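Local coordinates for CYCLIN domain-containing protein (Chaetomium thermophilum, PDB 6Z3U) that probably serves as the regulatory cyclin of the CDK-activating kinase complex, switching on its cyclin-dependent protein kinase partner, at residues 129-132 with 133-136; 334-337 with 338-342; 227-230 with 231-234. All blocks are in the same frame, centred on the assembly; numbering follows the deposited sequence.

Interaction 1. Residues 129-132 with 133-136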
ATOM      1  N   THR A 129     -22.540  -2.285 -18.557  1.00 48.30           N
ATOM      2  CA  THR A 129     -22.184  -0.871 -18.566  1.00 44.01           C
ATOM      3  C   THR A 129     -20.792  -0.617 -19.138  1.00 47.50           C
ATOM      4  O   THR A 129     -20.624   0.272 -19.977  1.00 50.11           O
ATOM      5  CB  THR A 129     -22.271  -0.299 -17.146  1.00 47.41           C
ATOM      6  OG1 THR A 129     -23.472  -0.761 -16.518  1.00 61.04           O
ATOM      7  CG2 THR A 129     -22.281   1.219 -17.182  1.00 56.68           C
ATOM      8  N   TYR A 130     -19.788  -1.374 -18.695  1.00 54.80           N
ATOM      9  CA  TYR A 130     -18.415  -1.201 -19.149  1.00 48.99           C
ATOM     10  C   TYR A 130     -17.862  -2.521 -19.670  1.00 48.26           C
ATOM     11  O   TYR A 130     -18.180  -3.587 -19.128  1.00 43.25           O
ATOM     12  CB  TYR A 130     -17.528  -0.668 -18.015  1.00 43.15           C
ATOM     13  CG  TYR A 130     -17.999   0.652 -17.443  1.00 44.73           C
ATOM     14  CD1 TYR A 130     -17.923   1.822 -18.190  1.00 42.52           C
ATOM     15  CD2 TYR A 130     -18.519   0.730 -16.157  1.00 52.88           C
ATOM     16  CE1 TYR A 130     -18.350   3.033 -17.671  1.00 48.36           C
ATOM     17  CE2 TYR A 130     -18.951   1.937 -15.629  1.00 51.58           C
ATOM     18  CZ  TYR A 130     -18.864   3.086 -16.390  1.00 51.92           C
ATOM     19  OH  TYR A 130     -19.293   4.288 -15.868  1.00 57.15           O
ATOM     20  N   PRO A 131     -17.021  -2.484 -20.702  1.00 49.06           N
ATOM     21  CA  PRO A 131     -16.628  -3.723 -21.398  1.00 44.61           C
ATOM     22  C   PRO A 131     -15.647  -4.545 -20.586  1.00 41.98           C
ATOM     23  O   PRO A 131     -14.526  -4.095 -20.313  1.00 47.93           O
ATOM     24  CB  PRO A 131     -15.977  -3.208 -22.693  1.00 40.03           C
ATOM     25  CG  PRO A 131     -15.492  -1.842 -22.364  1.00 42.11           C
ATOM     26  CD  PRO A 131     -16.381  -1.288 -21.283  1.00 51.42           C
ATOM     27  N   PRO A 132     -16.014  -5.776 -20.210  1.00 39.84           N
ATOM     28  CA  PRO A 132     -15.067  -6.610 -19.450  1.00 42.53           C
ATOM     29  C   PRO A 132     -13.826  -6.989 -20.237  1.00 38.61           C
ATOM     30  O   PRO A 132     -12.778  -7.240 -19.631  1.00 38.43           O
ATOM     31  CB  PRO A 132     -15.899  -7.848 -19.082  1.00 45.01           C
ATOM     32  CG  PRO A 132     -16.986  -7.894 -20.094  1.00 42.41           C
ATOM     33  CD  PRO A 132     -17.298  -6.465 -20.433  1.00 44.07           C
ATOM     34  N   GLN A 133     -13.911  -7.052 -21.567  1.00 48.73           N
ATOM     35  CA  GLN A 133     -12.732  -7.372 -22.361  1.00 46.09           C
ATOM     36  C   GLN A 133     -11.643  -6.326 -22.170  1.00 38.53           C
ATOM     37  O   GLN A 133     -10.451  -6.651 -22.206  1.00 36.73           O
ATOM     38  CB  GLN A 133     -13.111  -7.478 -23.839  1.00 52.02           C
ATOM     39  CG  GLN A 133     -12.040  -8.097 -24.718  1.00 58.26           C
ATOM     40  CD  GLN A 133     -12.055  -9.613 -24.663  1.00 57.40           C
ATOM     41  OE1 GLN A 133     -13.094 -10.241 -24.872  1.00 54.74           O
ATOM     42  NE2 GLN A 133     -10.903 -10.207 -24.372  1.00 60.51           N
ATOM     43  N   GLU A 134     -12.032  -5.067 -21.964  1.00 43.04           N
ATOM     44  CA  GLU A 134     -11.088  -3.976 -21.762  1.00 43.74           C
ATOM     45  C   GLU A 134     -10.689  -3.829 -20.297  1.00 41.87           C
ATOM     46  O   GLU A 134      -9.501  -3.697 -19.985  1.00 44.25           O
ATOM     47  CB  GLU A 134     -11.686  -2.664 -22.280  1.00 53.15           C
ATOM     48  CG  GLU A 134     -12.018  -2.670 -23.768  1.00 45.63           C
ATOM     49  CD  GLU A 134     -10.788  -2.843 -24.642  1.00 48.04           C
ATOM     50  OE1 GLU A 134     -10.467  -3.998 -24.997  1.00 54.96           O
ATOM     51  OE2 GLU A 134     -10.130  -1.827 -24.954  1.00 51.76           O
ATOM     52  N   MET A 135     -11.668  -3.840 -19.388  1.00 39.10           N
ATOM     53  CA  MET A 135     -11.358  -3.737 -17.968  1.00 36.32           C
ATOM     54  C   MET A 135     -10.403  -4.832 -17.512  1.00 36.59           C
ATOM     55  O   MET A 135      -9.709  -4.656 -16.505  1.00 41.18           O
ATOM     56  CB  MET A 135     -12.644  -3.799 -17.141  1.00 42.09           C
ATOM     57  CG  MET A 135     -13.593  -2.624 -17.350  1.00 39.81           C
ATOM     58  SD  MET A 135     -12.895  -1.020 -16.901  1.00 45.19           S
ATOM     59  CE  MET A 135     -12.285  -0.469 -18.490  1.00 43.37           C
ATOM     60  N   LEU A 136     -10.350  -5.956 -18.228  1.00 38.39           N
ATOM     61  CA  LEU A 136      -9.392  -7.006 -17.895  1.00 38.18           C
ATOM     62  C   LEU A 136      -7.964  -6.477 -17.968  1.00 35.66           C
ATOM     63  O   LEU A 136      -7.167  -6.673 -17.044  1.00 39.24           O
ATOM     64  CB  LEU A 136      -9.587  -8.196 -18.837  1.00 38.27           C
ATOM     65  CG  LEU A 136      -8.676  -9.413 -18.672  1.00 35.89           C
ATOM     66  CD1 LEU A 136      -9.352 -10.637 -19.269  1.00 43.19           C
ATOM     67  CD2 LEU A 136      -7.315  -9.201 -19.315  1.00 39.22           C
TER
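Tyr130 meets Met135 loosely through its root, Tyr130 CB lying 4.4 Å from Met135 CG, while the ring swings away from the helix that follows. The phenol hydroxyl is hydrogen-bonded to Arg365 instead, and the residue also packs on Asp79 of the neighbouring kinase chain. At Pro131 the chain turns into the helix. Its carbonyl oxygen carries the main link to the second segment: Met135 N donates to Pro131 O at 3.0 Å, with an N-H...O angle of 179°. A second, weak bond reaches the same oxygen from Glu134 N, 3.1 Å from Pro131 O and well bent. Pro131 therefore stands at the N-cap position of helix 132-146, within the cyclin box, the all-helical repeat common to cyclins. The carbonyl of this proline has two takers, yet its side chain offers no polar cap to the first turn; the ring makes an apolar wall instead. Glu134 CG passes obliquely beside that wall, 3.8 Å from Pro131 CG. Beyond CG the glutamate bends at chi2 (-63°), and its carboxylate leaves the proline to form a salt bridge with Arg162. Met135 leans toward the same carbonyl, its CG set beside its own backbone N (chi1 -65°) and 3.4 Å from Pro131 O. Pro132 follows in the first turn, where the lack of an N-H costs nothing because the helix has no preceding turn to supply an acceptor. Its carbonyl accepts the next bond of the helix, Leu136 N donating to Pro132 O at 3.1 Å. The Pro132 ring packs on Tyr93 of helix 83-103 and on Tyr122 of helix 108-124, and Leu136 CB sits 3.4 Å from Pro132 O.

Interaction 2. Residues 334-337 with 338-342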
ATOM      1  N   PRO A 334      -7.411 -25.745  -8.800  1.00 55.04           N
ATOM      2  CA  PRO A 334      -6.517 -25.414  -9.925  1.00 53.95           C
ATOM      3  C   PRO A 334      -6.742 -26.250 -11.172  1.00 54.90           C
ATOM      4  O   PRO A 334      -6.423 -25.788 -12.276  1.00 53.98           O
ATOM      5  CB  PRO A 334      -5.119 -25.655  -9.337  1.00 64.90           C
ATOM      6  CG  PRO A 334      -5.284 -25.457  -7.871  1.00 62.36           C
ATOM      7  CD  PRO A 334      -6.673 -25.928  -7.537  1.00 55.48           C
ATOM      8  N   GLU A 335      -7.269 -27.469 -11.039  1.00 56.84           N
ATOM      9  CA  GLU A 335      -7.507 -28.292 -12.220  1.00 62.44           C
ATOM     10  C   GLU A 335      -8.511 -27.641 -13.162  1.00 57.15           C
ATOM     11  O   GLU A 335      -8.497 -27.911 -14.368  1.00 57.39           O
ATOM     12  CB  GLU A 335      -8.003 -29.681 -11.813  1.00 60.27           C
ATOM     13  CG  GLU A 335      -6.954 -30.565 -11.156  1.00 63.97           C
ATOM     14  CD  GLU A 335      -6.509 -30.041  -9.808  1.00 60.94           C
ATOM     15  OE1 GLU A 335      -7.381 -29.624  -9.016  1.00 60.84           O
ATOM     16  OE2 GLU A 335      -5.288 -30.037  -9.542  1.00 60.69           O
ATOM     17  N   ARG A 336      -9.381 -26.780 -12.635  1.00 56.38           N
ATOM     18  CA  ARG A 336     -10.384 -26.100 -13.444  1.00 55.82           C
ATOM     19  C   ARG A 336      -9.788 -25.052 -14.374  1.00 54.15           C
ATOM     20  O   ARG A 336     -10.541 -24.442 -15.141  1.00 54.90           O
ATOM     21  CB  ARG A 336     -11.430 -25.455 -12.533  1.00 55.61           C
ATOM     22  CG  ARG A 336     -12.239 -26.462 -11.724  1.00 57.53           C
ATOM     23  CD  ARG A 336     -13.484 -26.917 -12.476  1.00 67.25           C
ATOM     24  NE  ARG A 336     -14.505 -25.874 -12.513  1.00 72.79           N
ATOM     25  CZ  ARG A 336     -15.688 -25.997 -13.106  1.00 63.17           C
ATOM     26  NH1 ARG A 336     -16.545 -24.985 -13.083  1.00 69.53           N
ATOM     27  NH2 ARG A 336     -16.016 -27.126 -13.725  1.00 60.51           N
ATOM     28  N   ARG A 337      -8.471 -24.826 -14.327  1.00 58.06           N
ATOM     29  CA  ARG A 337      -7.847 -23.887 -15.254  1.00 59.40           C
ATOM     30  C   ARG A 337      -8.170 -24.244 -16.698  1.00 64.58           C
ATOM     31  O   ARG A 337      -8.378 -23.360 -17.537  1.00 64.11           O
ATOM     32  CB  ARG A 337      -6.332 -23.873 -15.050  1.00 55.23           C
ATOM     33  CG  ARG A 337      -5.854 -23.033 -13.884  1.00 56.03           C
ATOM     34  CD  ARG A 337      -4.333 -23.014 -13.822  1.00 57.63           C
ATOM     35  NE  ARG A 337      -3.830 -23.022 -12.449  1.00 63.02           N
ATOM     36  CZ  ARG A 337      -3.500 -21.937 -11.750  1.00 76.24           C
ATOM     37  NH1 ARG A 337      -3.050 -22.069 -10.509  1.00 66.38           N
ATOM     38  NH2 ARG A 337      -3.613 -20.725 -12.281  1.00 66.18           N
ATOM     39  N   GLU A 338      -8.208 -25.540 -17.006  1.00 64.51           N
ATOM     40  CA  GLU A 338      -8.508 -25.991 -18.357  1.00 64.19           C
ATOM     41  C   GLU A 338      -9.987 -25.873 -18.699  1.00 63.16           C
ATOM     42  O   GLU A 338     -10.330 -25.773 -19.882  1.00 62.73           O
ATOM     43  CB  GLU A 338      -8.045 -27.441 -18.528  1.00 65.92           C
ATOM     44  CG  GLU A 338      -6.558 -27.640 -18.263  1.00 68.39           C
ATOM     45  CD  GLU A 338      -6.195 -29.087 -17.989  1.00 83.17           C
ATOM     46  OE1 GLU A 338      -6.859 -29.987 -18.546  1.00 90.59           O
ATOM     47  OE2 GLU A 338      -5.245 -29.321 -17.209  1.00 73.48           O
ATOM     48  N   HIS A 339     -10.867 -25.877 -17.693  1.00 64.10           N
ATOM     49  CA  HIS A 339     -12.296 -25.743 -17.958  1.00 60.01           C
ATOM     50  C   HIS A 339     -12.632 -24.373 -18.528  1.00 56.03           C
ATOM     51  O   HIS A 339     -13.429 -24.263 -19.467  1.00 61.29           O
ATOM     52  CB  HIS A 339     -13.091 -25.987 -16.676  1.00 57.05           C
ATOM     53  CG  HIS A 339     -14.524 -25.562 -16.765  1.00 57.42           C
ATOM     54  ND1 HIS A 339     -15.459 -26.245 -17.512  1.00 58.92           N
ATOM     55  CD2 HIS A 339     -15.180 -24.518 -16.205  1.00 60.25           C
ATOM     56  CE1 HIS A 339     -16.630 -25.643 -17.405  1.00 61.85           C
ATOM     57  NE2 HIS A 339     -16.488 -24.591 -16.619  1.00 57.64           N
ATOM     58  N   TRP A 340     -12.042 -23.317 -17.972  1.00 65.25           N
ATOM     59  CA  TRP A 340     -12.328 -21.962 -18.425  1.00 61.78           C
ATOM     60  C   TRP A 340     -11.534 -21.568 -19.662  1.00 61.95           C
ATOM     61  O   TRP A 340     -11.772 -20.485 -20.207  1.00 76.72           O
ATOM     62  CB  TRP A 340     -12.052 -20.974 -17.291  1.00 62.30           C
ATOM     63  CG  TRP A 340     -12.908 -21.215 -16.083  1.00 59.25           C
ATOM     64  CD1 TRP A 340     -12.568 -21.915 -14.964  1.00 52.06           C
ATOM     65  CD2 TRP A 340     -14.253 -20.761 -15.881  1.00 58.42           C
ATOM     66  NE1 TRP A 340     -13.615 -21.925 -14.074  1.00 52.67           N
ATOM     67  CE2 TRP A 340     -14.662 -21.223 -14.613  1.00 58.56           C
ATOM     68  CE3 TRP A 340     -15.149 -20.009 -16.646  1.00 54.40           C
ATOM     69  CZ2 TRP A 340     -15.926 -20.955 -14.093  1.00 53.28           C
ATOM     70  CZ3 TRP A 340     -16.405 -19.745 -16.128  1.00 52.70           C
ATOM     71  CH2 TRP A 340     -16.781 -20.215 -14.864  1.00 53.26           C
ATOM     72  N   ASN A 341     -10.600 -22.407 -20.111  1.00 61.81           N
ATOM     73  CA  ASN A 341      -9.887 -22.196 -21.364  1.00 60.26           C
ATOM     74  C   ASN A 341     -10.316 -23.193 -22.434  1.00 67.59           C
ATOM     75  O   ASN A 341      -9.740 -23.206 -23.527  1.00 70.80           O
ATOM     76  CB  ASN A 341      -8.377 -22.282 -21.137  1.00 63.84           C
ATOM     77  CG  ASN A 341      -7.576 -21.786 -22.329  1.00 66.61           C
ATOM     78  OD1 ASN A 341      -8.013 -20.899 -23.062  1.00 61.68           O
ATOM     79  ND2 ASN A 341      -6.394 -22.360 -22.526  1.00 70.59           N
ATOM     80  N   ASN A 342     -11.315 -24.022 -22.145  1.00 59.20           N
ATOM     81  CA  ASN A 342     -11.772 -25.023 -23.098  1.00 58.67           C
ATOM     82  C   ASN A 342     -12.552 -24.362 -24.227  1.00 59.83           C
ATOM     83  O   ASN A 342     -13.386 -23.481 -23.997  1.00 61.18           O
ATOM     84  CB  ASN A 342     -12.638 -26.064 -22.390  1.00 60.33           C
ATOM     85  CG  ASN A 342     -13.052 -27.208 -23.302  1.00 63.01           C
ATOM     86  OD1 ASN A 342     -13.322 -27.012 -24.487  1.00 66.02           O
ATOM     87  ND2 ASN A 342     -13.107 -28.413 -22.745  1.00 61.40           N
TER
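Arg336 and His339 form a guanidinium-imidazole stack in the turn joining helix 313-330 to helix 343-358, a turn that ends at Asn342, whose side chain N-caps the second of these helices. From CB the arginine chain sets CG beside its backbone N and bends again at chi2 and chi3, which folds the group back alongside the histidine. NE, 4.0 Å from His339 CD2, is engaged mainly by a salt bridge to Glu332. CZ comes 3.5 Å from His339 CD2, which sits above the middle of the guanidinium. At the tip, NH1 also approaches His339 CD2, while NH2 stands above the middle of the imidazole, 3.7 Å from His339 CG. The two planes differ by only 16°, with centres 3.9 Å apart. With the imidazole of His339 cut back to an alanine, this face of the guanidinium is likely to lose its flat partner, leaving the arginine tip freer to turn about its hold on Glu332. The two backbone bonds that cross to Arg336 O, from His339 N and Trp340 N, are both weak. Trp340 is tied to the same acidic group as the arginine, its NE1 bonding to Glu332 OE2. His339 CD2 is thus shared between two flat groups, for it also lies 3.6 Å above the plane of the Trp340 ring, nearer the ring's margin than its middle.

Interaction 3. Residues 227-230 with 231-234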
ATOM      1  N   ILE A 227     -10.869 -16.910  -8.261  1.00 65.78           N
ATOM      2  CA  ILE A 227     -11.992 -17.146  -9.161  1.00 64.08           C
ATOM      3  C   ILE A 227     -13.317 -17.234  -8.412  1.00 61.91           C
ATOM      4  O   ILE A 227     -14.380 -17.068  -9.029  1.00 60.95           O
ATOM      5  CB  ILE A 227     -11.762 -18.431  -9.975  1.00 64.86           C
ATOM      6  CG1 ILE A 227     -10.458 -18.333 -10.774  1.00 74.55           C
ATOM      7  CG2 ILE A 227     -12.920 -18.690 -10.919  1.00 65.16           C
ATOM      8  CD1 ILE A 227     -10.397 -17.152 -11.736  1.00 76.34           C
ATOM      9  N   THR A 228     -13.285 -17.488  -7.109  1.00 55.31           N
ATOM     10  CA  THR A 228     -14.471 -17.566  -6.271  1.00 56.16           C
ATOM     11  C   THR A 228     -14.544 -16.324  -5.385  1.00 57.28           C
ATOM     12  O   THR A 228     -13.670 -15.453  -5.420  1.00 69.27           O
ATOM     13  CB  THR A 228     -14.451 -18.847  -5.434  1.00 58.49           C
ATOM     14  OG1 THR A 228     -15.762 -19.101  -4.913  1.00 69.12           O
ATOM     15  CG2 THR A 228     -13.462 -18.720  -4.281  1.00 55.92           C
ATOM     16  N   ASP A 229     -15.604 -16.248  -4.576  1.00 59.19           N
ATOM     17  CA  ASP A 229     -15.826 -15.116  -3.681  1.00 58.32           C
ATOM     18  C   ASP A 229     -15.121 -15.273  -2.337  1.00 60.02           C
ATOM     19  O   ASP A 229     -15.613 -14.763  -1.321  1.00 62.19           O
ATOM     20  CB  ASP A 229     -17.327 -14.909  -3.467  1.00 56.13           C
ATOM     21  CG  ASP A 229     -18.052 -14.553  -4.747  1.00 54.72           C
ATOM     22  OD1 ASP A 229     -17.391 -14.087  -5.700  1.00 44.47           O
ATOM     23  OD2 ASP A 229     -19.287 -14.734  -4.799  1.00 56.30           O
ATOM     24  N   ALA A 230     -13.976 -15.956  -2.302  1.00 63.53           N
ATOM     25  CA  ALA A 230     -13.309 -16.218  -1.030  1.00 62.09           C
ATOM     26  C   ALA A 230     -12.920 -14.924  -0.323  1.00 59.32           C
ATOM     27  O   ALA A 230     -13.127 -14.785   0.888  1.00 58.55           O
ATOM     28  CB  ALA A 230     -12.077 -17.095  -1.258  1.00 61.80           C
ATOM     29  N   TYR A 231     -12.355 -13.964  -1.060  1.00 54.18           N
ATOM     30  CA  TYR A 231     -11.862 -12.745  -0.426  1.00 49.40           C
ATOM     31  C   TYR A 231     -12.974 -11.975   0.272  1.00 51.90           C
ATOM     32  O   TYR A 231     -12.726 -11.312   1.286  1.00 49.40           O
ATOM     33  CB  TYR A 231     -11.184 -11.849  -1.466  1.00 48.11           C
ATOM     34  CG  TYR A 231      -9.754 -12.224  -1.783  1.00 44.20           C
ATOM     35  CD1 TYR A 231      -9.387 -13.548  -1.974  1.00 47.87           C
ATOM     36  CD2 TYR A 231      -8.775 -11.248  -1.905  1.00 43.03           C
ATOM     37  CE1 TYR A 231      -8.081 -13.891  -2.267  1.00 40.54           C
ATOM     38  CE2 TYR A 231      -7.467 -11.582  -2.200  1.00 45.07           C
ATOM     39  CZ  TYR A 231      -7.127 -12.904  -2.382  1.00 41.08           C
ATOM     40  OH  TYR A 231      -5.828 -13.242  -2.674  1.00 45.36           O
ATOM     41  N   PHE A 232     -14.204 -12.055  -0.241  1.00 54.87           N
ATOM     42  CA  PHE A 232     -15.289 -11.244   0.296  1.00 56.95           C
ATOM     43  C   PHE A 232     -15.830 -11.770   1.619  1.00 57.66           C
ATOM     44  O   PHE A 232     -16.416 -10.996   2.383  1.00 58.88           O
ATOM     45  CB  PHE A 232     -16.445 -11.164  -0.709  1.00 54.39           C
ATOM     46  CG  PHE A 232     -16.065 -10.564  -2.032  1.00 47.60           C
ATOM     47  CD1 PHE A 232     -15.571  -9.272  -2.109  1.00 44.67           C
ATOM     48  CD2 PHE A 232     -16.223 -11.286  -3.202  1.00 39.90           C
ATOM     49  CE1 PHE A 232     -15.227  -8.721  -3.328  1.00 38.57           C
ATOM     50  CE2 PHE A 232     -15.882 -10.739  -4.420  1.00 39.15           C
ATOM     51  CZ  PHE A 232     -15.385  -9.455  -4.484  1.00 37.63           C
ATOM     52  N   HIS A 233     -15.643 -13.058   1.911  1.00 61.76           N
ATOM     53  CA  HIS A 233     -16.223 -13.671   3.094  1.00 61.87           C
ATOM     54  C   HIS A 233     -15.199 -14.196   4.088  1.00 61.18           C
ATOM     55  O   HIS A 233     -15.589 -14.587   5.194  1.00 54.22           O
ATOM     56  CB  HIS A 233     -17.149 -14.828   2.687  1.00 65.49           C
ATOM     57  CG  HIS A 233     -18.073 -14.487   1.560  1.00 57.82           C
ATOM     58  ND1 HIS A 233     -18.974 -13.447   1.625  1.00 52.53           N
ATOM     59  CD2 HIS A 233     -18.232 -15.048   0.337  1.00 64.11           C
ATOM     60  CE1 HIS A 233     -19.649 -13.381   0.492  1.00 63.41           C
ATOM     61  NE2 HIS A 233     -19.219 -14.342  -0.306  1.00 64.47           N
ATOM     62  N   PHE A 234     -13.914 -14.215   3.740  1.00 55.52           N
ATOM     63  CA  PHE A 234     -12.900 -14.808   4.598  1.00 51.12           C
ATOM     64  C   PHE A 234     -11.646 -13.949   4.590  1.00 49.88           C
ATOM     65  O   PHE A 234     -11.383 -13.204   3.643  1.00 50.47           O
ATOM     66  CB  PHE A 234     -12.567 -16.237   4.156  1.00 48.01           C
ATOM     67  CG  PHE A 234     -13.766 -17.135   4.073  1.00 49.92           C
ATOM     68  CD1 PHE A 234     -14.318 -17.684   5.219  1.00 52.74           C
ATOM     69  CD2 PHE A 234     -14.345 -17.429   2.850  1.00 54.50           C
ATOM     70  CE1 PHE A 234     -15.422 -18.509   5.147  1.00 58.10           C
ATOM     71  CE2 PHE A 234     -15.449 -18.254   2.772  1.00 65.81           C
ATOM     72  CZ  PHE A 234     -15.989 -18.796   3.922  1.00 69.44           C
TER
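Ala230 O is gripped by two backbone donors in succession: His233 N at 3.2 Å from Ala230 O, with an N-H...O angle of 149°, and Phe234 N at 3.0 Å from the same oxygen through a weak, bent bond. One residue earlier the same three-residue spacing recurs, Phe232 N donating to Asp229 O. Side chains fill in around these bonds. Asp229 CB lies in the plane of the Phe232 ring, at its edge, 3.8 Å from Phe232 CD2; the carboxylate plane is turned 64° from the ring plane. The first torsion of Asp229 (chi1 -63°) sets the carboxylate near that edge, with Asp229 OD1 3.9 Å from Phe232 CD2, and the acid forms a salt bridge to Arg32 of helix 25-48. His233 comes back over the start of the turn, its NE2 3.7 Å from Asp229 CB, while ND1 is hydrogen-bonded to the backbone carbonyl of Phe23. The nearest approach of carboxylate and imidazole nitrogen, Asp229 OD2 to His233 NE2 at 4.5 Å, makes no bond, and any influence of the acid on the imidazole is probably slight because Arg32 already balances it. Phe234 lays the edge of its ring beside the Ala230 carbonyl, Phe234 CD2 being 3.5 Å from Ala230 O, and one face of the ring is covered by His233 CB. Tyr231 goes elsewhere, sending its hydroxyl to His187. Leu28 of helix 25-48 touches Asp229, Phe232 and His233 together, so helix 25-48 packs over this side. Bonds that span three residues, ending in one weak four-residue bond, are consistent with a single short, weakly bonded turn close to a 3-10 helix, here helix 230-233, which in the C-terminal cyclin domain leads from helix 224-227 toward helix 236-247.

How the interactions relate
Interactions 1, 2 and 3 are three local turns of one helical chain, spaced widely. The centre of interaction 1 lies 21 Å from the centre of interaction 2 and equally far from that of interaction 3; the centres of interactions 2 and 3 are 19 Å apart. None touches another; the nearest atoms of interactions 2 and 3 are about 5 Å apart, against about 10 Å for the other pairs. Helix 83-103 is their common neighbour, with Thr91 and Ala95 meeting both Trp340 of interaction 2 and Ile227 of interaction 3, and Tyr93 touching Pro132 of interaction 1. Helix 108-124 also lines interactions 1 and 3. Interaction 1 reaches the kinase chain, whereas no other protein chain touches interaction 2.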